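PDB 3QOC: putative metallopeptidase from Corynebacterium diphtheriae, which is probably an M24-family aminopeptidase, a metal-dependent exopeptidase, represented here by its N-terminal creatinase/prolidase-like domain alone. Local coordinates for residues F10-R13 with R14-L17. Sequence-based numbering, arbitrary orientation.
With SO4 (sulfate ion), chain F.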
loop_
_atom_site.group_PDB
_atom_site.type_symbol
_atom_site.label_atom_id
_atom_site.label_comp_id
_atom_site.label_asym_id
_atom_site.label_seq_id
_atom_site.Cartn_x
_atom_site.Cartn_y
_atom_site.Cartn_z
ATOM N N PHE A 10 1.604 -5.174 -13.574
ATOM C CA PHE A 10 1.537 -4.664 -12.227
ATOM C C PHE A 10 0.298 -3.772 -12.148
ATOM O O PHE A 10 -0.415 -3.837 -11.154
ATOM C CB PHE A 10 2.841 -3.928 -11.860
ATOM C CG PHE A 10 4.080 -4.806 -12.007
ATOM C CD1 PHE A 10 4.360 -5.784 -11.064
ATOM C CD2 PHE A 10 4.930 -4.675 -13.137
ATOM C CE1 PHE A 10 5.469 -6.620 -11.201
ATOM C CE2 PHE A 10 6.045 -5.486 -13.286
ATOM C CZ PHE A 10 6.315 -6.487 -12.296
ATOM N N LEU A 11 0.023 -2.988 -13.201
ATOM C CA LEU A 11 -1.216 -2.160 -13.261
ATOM C C LEU A 11 -2.431 -3.079 -13.212
ATOM O O LEU A 11 -3.365 -2.859 -12.416
ATOM C CB LEU A 11 -1.230 -1.212 -14.473
ATOM C CG LEU A 11 -2.396 -0.187 -14.539
ATOM C CD1 LEU A 11 -2.505 0.622 -13.286
ATOM C CD2 LEU A 11 -2.273 0.796 -15.642
ATOM N N GLN A 12 -2.372 -4.177 -13.947
ATOM C CA GLN A 12 -3.472 -5.189 -13.899
ATOM C C GLN A 12 -3.720 -5.857 -12.534
ATOM O O GLN A 12 -4.848 -6.118 -12.127
ATOM C CB GLN A 12 -3.296 -6.249 -15.033
ATOM C CG GLN A 12 -3.375 -5.593 -16.488
ATOM C CD GLN A 12 -3.101 -6.571 -17.653
ATOM O OE1 GLN A 12 -2.331 -7.532 -17.527
ATOM N NE2 GLN A 12 -3.715 -6.293 -18.801
ATOM N N ARG A 13 -2.648 -6.136 -11.799
ATOM C CA ARG A 13 -2.795 -6.745 -10.499
ATOM C C ARG A 13 -3.390 -5.747 -9.516
ATOM O O ARG A 13 -4.107 -6.101 -8.619
ATOM C CB ARG A 13 -1.383 -7.175 -10.050
ATOM C CG ARG A 13 -0.971 -8.448 -10.824
ATOM C CD ARG A 13 0.542 -8.570 -10.882
ATOM N NE ARG A 13 0.970 -9.784 -11.580
ATOM C CZ ARG A 13 2.208 -10.217 -11.603
ATOM N NH1 ARG A 13 3.170 -9.579 -10.925
ATOM N NH2 ARG A 13 2.494 -11.318 -12.266
ATOM N N ARG A 14 -2.970 -4.513 -9.637
ATOM C CA ARG A 14 -3.506 -3.441 -8.778
ATOM C C ARG A 14 -4.978 -3.266 -9.041
ATOM O O ARG A 14 -5.746 -3.254 -8.093
ATOM C CB ARG A 14 -2.749 -2.131 -8.967
ATOM C CG ARG A 14 -1.308 -2.240 -8.444
ATOM C CD ARG A 14 -0.651 -0.914 -8.209
ATOM N NE ARG A 14 -0.459 -0.083 -9.369
ATOM C CZ ARG A 14 0.504 -0.246 -10.291
ATOM N NH1 ARG A 14 1.395 -1.232 -10.235
ATOM N NH2 ARG A 14 0.595 0.606 -11.255
ATOM N N ARG A 15 -5.362 -3.176 -10.329
ATOM C CA ARG A 15 -6.753 -3.072 -10.751
ATOM C C ARG A 15 -7.574 -4.251 -10.154
ATOM O O ARG A 15 -8.558 -4.001 -9.512
ATOM C CB ARG A 15 -6.856 -2.969 -12.298
ATOM C CG ARG A 15 -8.271 -3.195 -12.800
ATOM C CD ARG A 15 -8.714 -2.500 -14.152
ATOM N NE ARG A 15 -7.665 -1.741 -14.848
ATOM C CZ ARG A 15 -6.833 -2.229 -15.775
ATOM N NH1 ARG A 15 -6.897 -3.513 -16.170
ATOM N NH2 ARG A 15 -5.917 -1.421 -16.317
ATOM N N ALA A 16 -7.084 -5.499 -10.235
ATOM C CA ALA A 16 -7.822 -6.606 -9.643
ATOM C C ALA A 16 -7.982 -6.457 -8.105
ATOM O O ALA A 16 -9.045 -6.719 -7.588
ATOM C CB ALA A 16 -7.140 -7.965 -9.968
ATOM N N LEU A 17 -6.940 -6.009 -7.390
ATOM C CA LEU A 17 -7.044 -5.790 -5.956
ATOM C C LEU A 17 -8.036 -4.664 -5.678
ATOM O O LEU A 17 -8.839 -4.769 -4.761
ATOM C CB LEU A 17 -5.676 -5.465 -5.349
ATOM C CG LEU A 17 -5.608 -5.156 -3.837
ATOM C CD1 LEU A 17 -6.268 -6.305 -3.075
ATOM C CD2 LEU A 17 -4.123 -4.999 -3.371
HETATM S S SO4 F . 6.369 -11.642 -12.006
HETATM O O1 SO4 F . 5.310 -12.122 -12.852
HETATM O O2 SO4 F . 6.054 -12.418 -10.842
HETATM O O3 SO4 F . 7.668 -11.952 -12.567
HETATM O O4 SO4 F . 6.308 -10.189 -11.944
#
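Phe10 and Leu11 meet Arg14 one turn further along helix 9-19, the first helix of this creatinase/prolidase N-terminal domain, in a local contact within a single helix. Four successive i to i+4 hydrogen bonds link the two turns, from Arg14 N to Phe10 O (3.0 Å) through to Leu17 N and Arg13 O (3.1 Å). On this frame Arg14 folds back toward the start of the helix: its CG stands beside the backbone N and the chain bends at chi3 (-63°), laying the guanidinium over the preceding turn. One face of that group covers the Phe10 carbonyl and the Leu11 backbone, with Arg14 NH1 3.5 Å from Phe10 CB and Arg14 NH2 3.7 Å from Leu11 CD1. Arg14 NH1 lies near Phe10 O at an angle too poor for a bond and donates instead to Leu40 O, while Arg14 NH2 forms a salt bridge with Asp76; the two partners together probably fix the rotation of this buried group. Arg15 also turns back, more loosely, bringing Arg15 NH2 to 4.1 Å from Leu11 CG and Arg15 NH1 to 4.1 Å from Gln12 CG. Arg13 extends away from this packing to a sulfate, probably from the crystallisation liquor. Arg13 NH2 donates to sulfate O1 at 3.0 Å in a nearly straight bond (164°), and Arg13 NH1 adds a weak one to O4, so the anion sits at the guanidinium edge. Sulfate O4 also approaches Phe10 CZ at 3.7 Å, and the sulfate is hydrogen-bonded to Arg9 NE and Arg38 NH1 as well. The helix thus packs Phe10, Arg13 and Leu17 against helix 34-41, where Arg13 makes a cation-pi contact with Tyr39 and donates to its carbonyl, while Arg15 NH2 pairs with Asp7 ahead of the helix and Arg14 and Leu17 reach Ile52 on strand 49-53 of the mixed sheet.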